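Local coordinates for protein ORF10 (Moritella marina, PDB 6RIW) that forms the ketosynthase–chain length factor part of a polyunsaturated fatty acid synthase and probably catalyses the condensation that lengthens the growing acyl chain, at residues F298-N303 and Q636-I641; Q517-R522 and G697-I702; T599-S604 and E618-I623; K777-A782 and N869-D874. All blocks are in the same frame, centred on the assembly; numbering follows the deposited sequence.

Contact 1 of 4, residues F298-N303 and Q636-I641; sequences FVLSPN and QYTSFI
Phe298, Val299 and Leu300 converge on a single methyl group, CG2 of Thr638. The Phe298 and Thr638 side chains come from opposite directions, CZ of Phe298 lying 4.1 Å from CG2 of Thr638, with the methyl oblique to the ring. Val299 comes in at a slant, with its CG2 3.9 Å from CB of Thr638 and equally near the methyl. The same Val299 methyl also rests over one face of the Phe298 ring, towards its rim, which ties two of the three partners together before they reach the threonine. Leu300 brings its CD1 to 4.1 Å from CG2 of Thr638, again at a slant. A type I turn from Phe298 to Ser301, closed by a backbone bond, lets three consecutive side chains converge in this way.

The threonine is divided between two environments. Its OG1 sits between the backbone N and the carbonyl carbon (chi1 70°), which turns CG2 anti to the carbonyl carbon and out to the incoming loop. The hydroxyl is hydrogen-bonded to Asn635 O and Arg648 NH2, both on its own side of the contact.

The loop of 298-303 belongs to the ketosynthase half and helix 634-638 to the chain length factor half, making this a joint between the two domains. With the threonine hydroxyl already engaged, the junction relies on carbon against carbon: the close fit of methyl groups on a partly buried surface, rather than directed polar bonds, probably holds this point together.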
# COMPACT_ATOMS: atom_id res chain seq x y z
N PHE A 298 -16.35 11.11 8.97
CA PHE A 298 -15.45 10.11 9.53
C PHE A 298 -14.72 9.37 8.41
O PHE A 298 -15.21 9.28 7.28
CB PHE A 298 -16.29 9.17 10.39
CG PHE A 298 -15.55 8.00 10.97
CD1 PHE A 298 -14.55 8.18 11.92
CD2 PHE A 298 -15.90 6.70 10.60
CE1 PHE A 298 -13.89 7.09 12.47
CE2 PHE A 298 -15.24 5.61 11.15
CZ PHE A 298 -14.24 5.80 12.08
N VAL A 299 -13.53 8.83 8.72
CA VAL A 299 -12.71 8.25 7.65
C VAL A 299 -13.36 7.05 6.97
O VAL A 299 -12.94 6.68 5.86
CB VAL A 299 -11.30 7.86 8.18
CG1 VAL A 299 -10.53 9.09 8.66
CG2 VAL A 299 -11.41 6.79 9.28
N LEU A 300 -14.36 6.42 7.58
CA LEU A 300 -14.99 5.27 6.95
C LEU A 300 -16.32 5.60 6.27
O LEU A 300 -16.91 4.71 5.64
CB LEU A 300 -15.20 4.15 7.99
CG LEU A 300 -13.93 3.49 8.54
CD1 LEU A 300 -14.27 2.32 9.47
CD2 LEU A 300 -13.01 3.03 7.40
N SER A 301 -16.78 6.85 6.33
CA SER A 301 -18.12 7.19 5.84
C SER A 301 -18.05 8.01 4.56
O SER A 301 -17.29 8.99 4.50
CB SER A 301 -18.89 7.96 6.90
OG SER A 301 -18.76 7.34 8.17
N PRO A 302 -18.84 7.69 3.55
CA PRO A 302 -18.78 8.43 2.28
C PRO A 302 -19.46 9.79 2.38
O PRO A 302 -20.38 10.00 3.17
CB PRO A 302 -19.54 7.52 1.31
CG PRO A 302 -20.52 6.79 2.20
CD PRO A 302 -19.83 6.59 3.51
N ASN A 303 -18.99 10.71 1.55
CA ASN A 303 -19.46 12.09 1.49
C ASN A 303 -20.01 12.33 0.10
O ASN A 303 -19.29 12.21 -0.90
CB ASN A 303 -18.31 13.06 1.79
CG ASN A 303 -18.79 14.48 2.06
OD1 ASN A 303 -19.79 14.93 1.50
ND2 ASN A 303 -18.05 15.20 2.91
N GLN A 636 -8.20 2.94 16.27
CA GLN A 636 -6.89 2.32 16.10
C GLN A 636 -6.85 1.47 14.84
O GLN A 636 -5.88 1.51 14.08
CB GLN A 636 -6.51 1.49 17.33
CG GLN A 636 -5.07 1.02 17.29
CD GLN A 636 -4.79 -0.18 18.21
OE1 GLN A 636 -5.70 -0.87 18.67
NE2 GLN A 636 -3.51 -0.43 18.46
N TYR A 637 -7.91 0.69 14.57
CA TYR A 637 -7.85 -0.15 13.38
C TYR A 637 -7.90 0.67 12.09
O TYR A 637 -7.30 0.25 11.09
CB TYR A 637 -8.97 -1.18 13.40
CG TYR A 637 -8.56 -2.59 12.98
CD1 TYR A 637 -8.37 -2.94 11.65
CD2 TYR A 637 -8.40 -3.59 13.94
CE1 TYR A 637 -8.01 -4.26 11.29
CE2 TYR A 637 -8.06 -4.88 13.60
CZ TYR A 637 -7.86 -5.22 12.28
OH TYR A 637 -7.50 -6.53 12.00
N THR A 638 -8.60 1.82 12.06
CA THR A 638 -8.54 2.65 10.85
C THR A 638 -7.11 3.09 10.56
O THR A 638 -6.76 3.31 9.39
CB THR A 638 -9.45 3.89 10.95
OG1 THR A 638 -8.91 4.83 11.90
CG2 THR A 638 -10.87 3.52 11.32
N SER A 639 -6.28 3.25 11.59
CA SER A 639 -4.89 3.62 11.36
C SER A 639 -4.03 2.43 10.92
O SER A 639 -2.86 2.63 10.58
CB SER A 639 -4.27 4.29 12.60
OG SER A 639 -4.01 3.38 13.67
N PHE A 640 -4.57 1.21 10.92
CA PHE A 640 -3.87 0.10 10.28
C PHE A 640 -3.95 0.17 8.75
O PHE A 640 -3.25 -0.59 8.08
CB PHE A 640 -4.46 -1.25 10.73
CG PHE A 640 -4.24 -1.59 12.18
CD1 PHE A 640 -3.54 -0.76 13.05
CD2 PHE A 640 -4.76 -2.79 12.68
CE1 PHE A 640 -3.35 -1.13 14.39
CE2 PHE A 640 -4.56 -3.15 14.00
CZ PHE A 640 -3.87 -2.30 14.86
N ILE A 641 -4.81 1.03 8.20
CA ILE A 641 -5.11 1.08 6.77
C ILE A 641 -4.29 2.20 6.14
O ILE A 641 -4.53 3.38 6.41
CB ILE A 641 -6.62 1.30 6.54
CG1 ILE A 641 -7.43 0.23 7.29
CG2 ILE A 641 -6.95 1.33 5.06
CD1 ILE A 641 -8.90 0.54 7.41

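Contact 2 of 4, residues Q517-R522 and G697-I702; sequences QSLQLR and GSIENI
Leu519 and Leu521 supply one side of a wholly apolar contact, Ile699 and Ile702 the other, paired off in order. CD1 of Leu519 reaches CD1 of Ile699 at 4.2 Å, where two terminal methyls meet. CD1 of Leu521 comes to 4.0 Å from CG2 of Ile702, and these side chains cross at about a right angle. The Ile702 branch is placed by its torsion: CG2 stands anti to the backbone N, facing the leucine, while the longer branch leads elsewhere. All four residues are buried.

Hydrogen bonds within each segment shape the two helix ends. Gln520 N bonds to Gln517 O at 3.1 Å as the chain leaves helix 513-519 with a positive phi of 57°. At the start of helix 699-706, Asn701 N donates to Ser698 OG at 3.0 Å, a side-chain N-cap. From beyond the segment, Gln706 NE2 of that helix reaches across to Leu519 O and adds a polar tie next to the methyls.

The exit at Gln520 is a Schellman motif, and Leu521, folding back onto Met516, supplies its customary hydrophobic contact. The arrangement is thus a Schellman-terminated helix end packed against the first turn of a serine-capped helix in the thiolase-like fold of the chain length factor.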
# COMPACT_ATOMS: atom_id res chain seq x y z
N GLN A 517 19.67 -14.42 20.14
CA GLN A 517 20.48 -15.49 19.57
C GLN A 517 20.00 -15.87 18.18
O GLN A 517 20.81 -16.10 17.28
CB GLN A 517 20.45 -16.71 20.49
CG GLN A 517 21.41 -17.80 20.11
CD GLN A 517 21.22 -19.04 20.97
OE1 GLN A 517 21.76 -20.11 20.68
NE2 GLN A 517 20.43 -18.90 22.04
N SER A 518 18.68 -15.96 17.99
CA SER A 518 18.14 -16.31 16.67
C SER A 518 18.47 -15.24 15.64
O SER A 518 18.77 -15.55 14.48
CB SER A 518 16.62 -16.51 16.74
OG SER A 518 16.30 -17.59 17.60
N LEU A 519 18.43 -13.96 16.05
CA LEU A 519 18.76 -12.85 15.17
C LEU A 519 20.26 -12.65 15.00
O LEU A 519 20.66 -11.81 14.19
CB LEU A 519 18.12 -11.56 15.71
CG LEU A 519 16.58 -11.56 15.77
CD1 LEU A 519 16.08 -10.23 16.38
CD2 LEU A 519 16.04 -11.70 14.35
N GLN A 520 21.09 -13.41 15.72
CA GLN A 520 22.55 -13.27 15.67
C GLN A 520 22.99 -11.85 16.02
O GLN A 520 23.93 -11.30 15.43
CB GLN A 520 23.08 -13.71 14.31
CG GLN A 520 22.67 -15.14 14.03
CD GLN A 520 23.21 -15.66 12.72
OE1 GLN A 520 23.68 -14.90 11.88
NE2 GLN A 520 23.14 -16.97 12.54
N LEU A 521 22.33 -11.26 17.00
CA LEU A 521 22.62 -9.91 17.48
C LEU A 521 23.17 -9.98 18.90
O LEU A 521 22.52 -10.57 19.79
CB LEU A 521 21.36 -9.05 17.48
CG LEU A 521 20.80 -8.55 16.13
CD1 LEU A 521 19.43 -7.89 16.33
CD2 LEU A 521 21.79 -7.57 15.51
N ARG A 522 24.31 -9.34 19.13
CA ARG A 522 24.80 -9.21 20.50
C ARG A 522 24.03 -8.15 21.27
O ARG A 522 23.90 -8.25 22.50
CB ARG A 522 26.30 -8.87 20.49
CG ARG A 522 27.10 -9.64 19.44
CD ARG A 522 28.61 -9.54 19.69
NE ARG A 522 29.02 -10.33 20.85
CZ ARG A 522 29.44 -11.60 20.80
NH1 ARG A 522 29.51 -12.24 19.64
NH2 ARG A 522 29.79 -12.22 21.92
N GLY A 697 13.00 1.47 12.65
CA GLY A 697 13.74 0.99 13.80
C GLY A 697 13.04 -0.11 14.57
O GLY A 697 13.53 -0.52 15.62
N SER A 698 11.91 -0.62 14.08
CA SER A 698 11.20 -1.71 14.76
C SER A 698 12.04 -2.98 14.77
O SER A 698 12.90 -3.20 13.91
CB SER A 698 9.87 -2.00 14.06
OG SER A 698 10.11 -2.36 12.71
N ILE A 699 11.75 -3.88 15.72
CA ILE A 699 12.46 -5.15 15.69
C ILE A 699 12.10 -5.93 14.43
O ILE A 699 12.93 -6.68 13.89
CB ILE A 699 12.20 -5.97 16.97
CG1 ILE A 699 13.20 -7.13 17.05
CG2 ILE A 699 10.71 -6.42 17.06
CD1 ILE A 699 13.19 -7.91 18.39
N GLU A 700 10.88 -5.75 13.94
CA GLU A 700 10.48 -6.46 12.72
C GLU A 700 11.32 -6.00 11.53
O GLU A 700 11.74 -6.82 10.70
CB GLU A 700 9.00 -6.23 12.43
CG GLU A 700 8.07 -6.87 13.45
CD GLU A 700 7.71 -5.97 14.63
OE1 GLU A 700 8.43 -4.98 14.91
OE2 GLU A 700 6.70 -6.28 15.30
N ASN A 701 11.56 -4.69 11.42
CA ASN A 701 12.38 -4.24 10.30
C ASN A 701 13.83 -4.67 10.46
O ASN A 701 14.47 -5.02 9.47
CB ASN A 701 12.33 -2.73 10.10
CG ASN A 701 13.02 -2.33 8.81
OD1 ASN A 701 12.60 -2.74 7.73
ND2 ASN A 701 14.11 -1.57 8.92
N ILE A 702 14.38 -4.64 11.67
CA ILE A 702 15.76 -5.09 11.82
C ILE A 702 15.87 -6.57 11.43
O ILE A 702 16.78 -6.97 10.69
CB ILE A 702 16.27 -4.83 13.26
CG1 ILE A 702 16.94 -3.46 13.39
CG2 ILE A 702 17.42 -5.83 13.58
CD1 ILE A 702 16.08 -2.28 13.00

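Contact 3 of 4, residues T599-S604 and E618-I623; sequences TQIEDS and EELTNI
Two successive helices of the chain length factor region, 597-608 and 614-628, pack together where Ile601 meets Leu620 and Thr621. The helices come close here, with CA of Ile601 only 6.3 Å from CA of Thr621, and one isoleucine fills most of the junction from its side.

Ile601 works through its short branch. CG2 is anti to the backbone N (chi1 of the longer CG1 branch -62°) and enters between the two residues of the other helix. It lies 3.6 Å from OG1 of Thr621, and the branching carbon CB of Ile601 is nearly as close to that oxygen. The isoleucine and threonine side chains slide past each other in opposite directions, meeting flank to flank. At roughly a right angle to that approach, CD2 of Leu620 stands 4.1 Å from CG2 of Ile601, the two chains crossing at a slant.

That a hydroxyl oxygen touches hydrocarbon is less odd than it seems. Thr621 OG1 is anti to its own carbonyl carbon, beside the backbone N (chi1 -57°), and is hydrogen-bonded to Arg617 O one turn earlier in the same helix. Its polarity is met locally, and its outer surface can lie against the isoleucine.

Helix 129-148, from the ketosynthase region, closes the group: its Leu145 touches both Ile601 and Leu620, and Leu155 in a nearby loop adds to the apolar cover of Ile601. Glu602, one residue on, forms a salt bridge with Lys47, so helix 597-608, lodged between helix 614-628 and helix 129-148, is tied to the ketosynthase region by charge as well as by apolar contact.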
# COMPACT_ATOMS: atom_id res chain seq x y z
N THR A 599 -5.89 -19.81 20.57
CA THR A 599 -5.73 -21.24 20.34
C THR A 599 -4.35 -21.72 20.70
O THR A 599 -4.18 -22.89 21.06
CB THR A 599 -6.05 -21.60 18.89
OG1 THR A 599 -5.34 -20.73 18.00
CG2 THR A 599 -7.55 -21.47 18.63
N GLN A 600 -3.34 -20.84 20.65
CA GLN A 600 -2.00 -21.27 21.06
C GLN A 600 -1.98 -21.67 22.53
O GLN A 600 -1.38 -22.70 22.89
CB GLN A 600 -0.98 -20.17 20.81
CG GLN A 600 -0.67 -20.00 19.35
CD GLN A 600 0.18 -18.80 19.14
OE1 GLN A 600 -0.34 -17.71 18.86
NE2 GLN A 600 1.51 -18.96 19.30
N ILE A 601 -2.62 -20.88 23.41
CA ILE A 601 -2.59 -21.21 24.83
C ILE A 601 -3.50 -22.40 25.12
O ILE A 601 -3.16 -23.29 25.90
CB ILE A 601 -3.00 -19.99 25.68
CG1 ILE A 601 -2.03 -18.82 25.49
CG2 ILE A 601 -3.07 -20.38 27.16
CD1 ILE A 601 -0.72 -18.99 26.17
N GLU A 602 -4.67 -22.44 24.48
CA GLU A 602 -5.54 -23.60 24.67
C GLU A 602 -4.82 -24.89 24.28
O GLU A 602 -4.83 -25.87 25.05
CB GLU A 602 -6.84 -23.45 23.87
CG GLU A 602 -7.79 -24.63 24.04
CD GLU A 602 -9.08 -24.48 23.25
OE1 GLU A 602 -9.05 -24.07 22.06
OE2 GLU A 602 -10.15 -24.81 23.81
N ASP A 603 -4.18 -24.90 23.11
CA ASP A 603 -3.45 -26.08 22.66
C ASP A 603 -2.32 -26.46 23.61
O ASP A 603 -2.07 -27.64 23.85
CB ASP A 603 -2.88 -25.86 21.25
CG ASP A 603 -3.95 -25.87 20.18
OD1 ASP A 603 -5.12 -26.22 20.49
OD2 ASP A 603 -3.62 -25.54 19.02
N SER A 604 -1.59 -25.46 24.12
CA SER A 604 -0.50 -25.73 25.03
C SER A 604 -1.00 -26.40 26.31
O SER A 604 -0.42 -27.40 26.76
CB SER A 604 0.21 -24.41 25.38
OG SER A 604 1.13 -24.07 24.37
N GLU A 618 -9.10 -18.62 30.34
CA GLU A 618 -9.36 -17.31 29.74
C GLU A 618 -8.53 -16.22 30.40
O GLU A 618 -7.98 -15.35 29.71
CB GLU A 618 -10.84 -16.97 29.81
CG GLU A 618 -11.67 -17.84 28.87
CD GLU A 618 -13.15 -17.52 28.90
OE1 GLU A 618 -13.59 -16.85 29.86
OE2 GLU A 618 -13.87 -17.94 27.96
N GLU A 619 -8.42 -16.27 31.73
CA GLU A 619 -7.59 -15.31 32.44
C GLU A 619 -6.12 -15.43 32.06
O GLU A 619 -5.45 -14.42 31.86
CB GLU A 619 -7.76 -15.50 33.95
CG GLU A 619 -6.85 -14.60 34.77
CD GLU A 619 -7.35 -13.16 34.82
OE1 GLU A 619 -8.47 -12.91 34.31
OE2 GLU A 619 -6.63 -12.30 35.37
N LEU A 620 -5.59 -16.65 32.00
CA LEU A 620 -4.21 -16.84 31.56
C LEU A 620 -4.01 -16.31 30.14
O LEU A 620 -3.00 -15.65 29.85
CB LEU A 620 -3.84 -18.32 31.64
CG LEU A 620 -2.42 -18.68 31.22
CD1 LEU A 620 -1.41 -18.06 32.15
CD2 LEU A 620 -2.29 -20.19 31.21
N THR A 621 -4.94 -16.64 29.25
CA THR A 621 -4.86 -16.17 27.87
C THR A 621 -4.90 -14.64 27.81
O THR A 621 -4.11 -14.03 27.09
CB THR A 621 -6.00 -16.77 27.04
OG1 THR A 621 -5.92 -18.21 27.11
CG2 THR A 621 -5.86 -16.37 25.58
N ASN A 622 -5.76 -14.02 28.61
CA ASN A 622 -5.87 -12.56 28.59
C ASN A 622 -4.59 -11.88 29.08
O ASN A 622 -4.20 -10.82 28.57
CB ASN A 622 -7.05 -12.12 29.44
CG ASN A 622 -8.37 -12.33 28.74
OD1 ASN A 622 -8.42 -12.46 27.51
ND2 ASN A 622 -9.46 -12.38 29.51
N ILE A 623 -3.92 -12.48 30.07
CA ILE A 623 -2.66 -11.92 30.56
C ILE A 623 -1.60 -11.93 29.47
O ILE A 623 -0.90 -10.94 29.25
CB ILE A 623 -2.18 -12.68 31.81
CG1 ILE A 623 -3.15 -12.50 32.98
CG2 ILE A 623 -0.77 -12.22 32.21
CD1 ILE A 623 -2.86 -13.52 34.08

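Contact 4 of 4, residues K777-A782 and N869-D874; sequences KAITIA and NGLGRD
Ile779 lies against the outer end of the Asn869 carboxamide, the two side chains crossing at about a right angle. Both branches of the isoleucine take part: CD1 is 3.7 Å from ND2 of Asn869, and CG2 is the same 3.7 Å from OD1 of Asn869. One methyl meets the nitrogen, the other the oxygen, CD1 nearer the plane of the amide and CG2 well to one side of it. This spread follows from the torsion, which puts CG1 anti to the carbonyl carbon (chi1 -65°) and CG2 anti to the backbone N. Two residues on from the asparagine, CD2 of Leu871 approaches CG1 of Ile779 at 4.2 Å, again nearly crosswise.

The segments are a helix and a strand end in the second ketosynthase-family region, which has a thiolase-like fold of helices layered on strands. Helix 776-790 packs over strand 865-870 and the antiparallel strand 876-884 beside it, whose Cys877 also touches Ile779, Asn869 and Leu871.

Asn869 is a buried polar group with hydrocarbon against its polar rim, and both of its ends are engaged: OD1 is hydrogen-bonded to His879 ND1 and ND2 to Glu814 OE2. These two bonds probably fix the rotation of the amide, so that its rim stays turned to the isoleucine. Cut back to an alanine, Ile779 would no longer supply the two branches that meet the amide, and the loss is likely to open a gap between helix 776-790 and the pair Asn869 and Leu871, with the leucine methyl set free to shift. Leu871 has further neighbours in Glu810 of helix 808-821 and His803 of a nearby loop.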
# COMPACT_ATOMS: atom_id res chain seq x y z
N LYS A 777 25.77 -0.53 -14.76
CA LYS A 777 25.25 -0.16 -16.07
C LYS A 777 23.90 0.53 -15.95
O LYS A 777 23.66 1.56 -16.59
CB LYS A 777 25.14 -1.41 -16.94
CG LYS A 777 24.66 -1.15 -18.36
CD LYS A 777 25.74 -0.41 -19.16
CE LYS A 777 25.35 -0.27 -20.64
NZ LYS A 777 25.80 1.01 -21.24
N ALA A 778 23.01 -0.03 -15.12
CA ALA A 778 21.71 0.59 -14.89
C ALA A 778 21.86 1.99 -14.31
O ALA A 778 21.12 2.90 -14.69
CB ALA A 778 20.86 -0.28 -13.95
N ILE A 779 22.82 2.18 -13.40
CA ILE A 779 23.06 3.52 -12.85
C ILE A 779 23.45 4.50 -13.96
O ILE A 779 22.92 5.62 -14.04
CB ILE A 779 24.15 3.45 -11.77
CG1 ILE A 779 23.63 2.63 -10.58
CG2 ILE A 779 24.52 4.84 -11.31
CD1 ILE A 779 24.66 2.40 -9.49
N THR A 780 24.39 4.10 -14.82
CA THR A 780 24.82 5.04 -15.86
C THR A 780 23.70 5.32 -16.85
O THR A 780 23.58 6.46 -17.34
CB THR A 780 26.07 4.51 -16.58
OG1 THR A 780 25.73 3.33 -17.32
CG2 THR A 780 27.12 4.16 -15.59
N ILE A 781 22.84 4.34 -17.13
CA ILE A 781 21.73 4.55 -18.05
C ILE A 781 20.73 5.54 -17.47
O ILE A 781 20.27 6.47 -18.15
CB ILE A 781 21.05 3.22 -18.41
CG1 ILE A 781 21.94 2.41 -19.36
CG2 ILE A 781 19.68 3.50 -19.03
CD1 ILE A 781 21.44 0.99 -19.58
N ALA A 782 20.36 5.33 -16.20
CA ALA A 782 19.45 6.25 -15.54
C ALA A 782 20.06 7.64 -15.41
O ALA A 782 19.37 8.65 -15.58
CB ALA A 782 19.05 5.70 -14.16
N ASN A 869 21.25 9.45 -6.43
CA ASN A 869 21.09 8.11 -6.95
C ASN A 869 20.28 7.26 -5.97
O ASN A 869 20.35 7.45 -4.76
CB ASN A 869 22.46 7.46 -7.20
CG ASN A 869 22.38 6.29 -8.16
OD1 ASN A 869 21.85 6.41 -9.27
ND2 ASN A 869 22.89 5.13 -7.73
N GLY A 870 19.47 6.35 -6.52
CA GLY A 870 18.64 5.46 -5.71
C GLY A 870 18.63 4.04 -6.24
O GLY A 870 18.56 3.82 -7.45
N LEU A 871 18.76 3.07 -5.32
CA LEU A 871 18.67 1.65 -5.62
C LEU A 871 17.72 1.04 -4.61
O LEU A 871 17.33 1.69 -3.63
CB LEU A 871 20.04 0.93 -5.56
CG LEU A 871 21.11 1.46 -6.53
CD1 LEU A 871 22.47 0.83 -6.21
CD2 LEU A 871 20.72 1.14 -7.97
N GLY A 872 17.31 -0.20 -4.83
CA GLY A 872 16.54 -0.85 -3.78
C GLY A 872 15.99 -2.19 -4.23
O GLY A 872 16.34 -2.72 -5.29
N ARG A 873 15.12 -2.73 -3.39
CA ARG A 873 14.57 -4.04 -3.67
C ARG A 873 13.56 -4.03 -4.80
O ARG A 873 13.08 -5.10 -5.18
CB ARG A 873 13.95 -4.62 -2.40
CG ARG A 873 14.98 -5.01 -1.34
CD ARG A 873 15.96 -6.07 -1.91
NE ARG A 873 15.27 -7.35 -2.14
CZ ARG A 873 15.80 -8.38 -2.81
NH1 ARG A 873 17.02 -8.30 -3.33
NH2 ARG A 873 15.11 -9.50 -2.93
N ASP A 874 13.20 -2.86 -5.34
CA ASP A 874 12.35 -2.84 -6.52
C ASP A 874 13.13 -3.13 -7.80
O ASP A 874 12.51 -3.30 -8.86
CB ASP A 874 11.67 -1.48 -6.63
CG ASP A 874 12.68 -0.33 -6.59
OD1 ASP A 874 13.46 -0.22 -5.58
OD2 ASP A 874 12.72 0.46 -7.56

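How the contacts relate
Contacts 2, 3 and 4 are buried and have both segments in the chain length factor region, whereas contact 1 is only partly buried and joins that region to the ketosynthase. Contacts 2 and 3 both border helix 129-148 of the ketosynthase, though their centres are 27 Å apart; contact 4 instead sets a helix against a strand. Contact 3 lies, along the chain, between the two segments of contact 1, and helix 634-638 comes directly after helix 614-628. Chemistry tracks position: contact 2 is purely aliphatic between capped helix ends, contacts 1 and 3 each bury a threonine whose hydroxyl is satisfied on its own side, and contact 4 alone sets hydrocarbon against the rim of an amide.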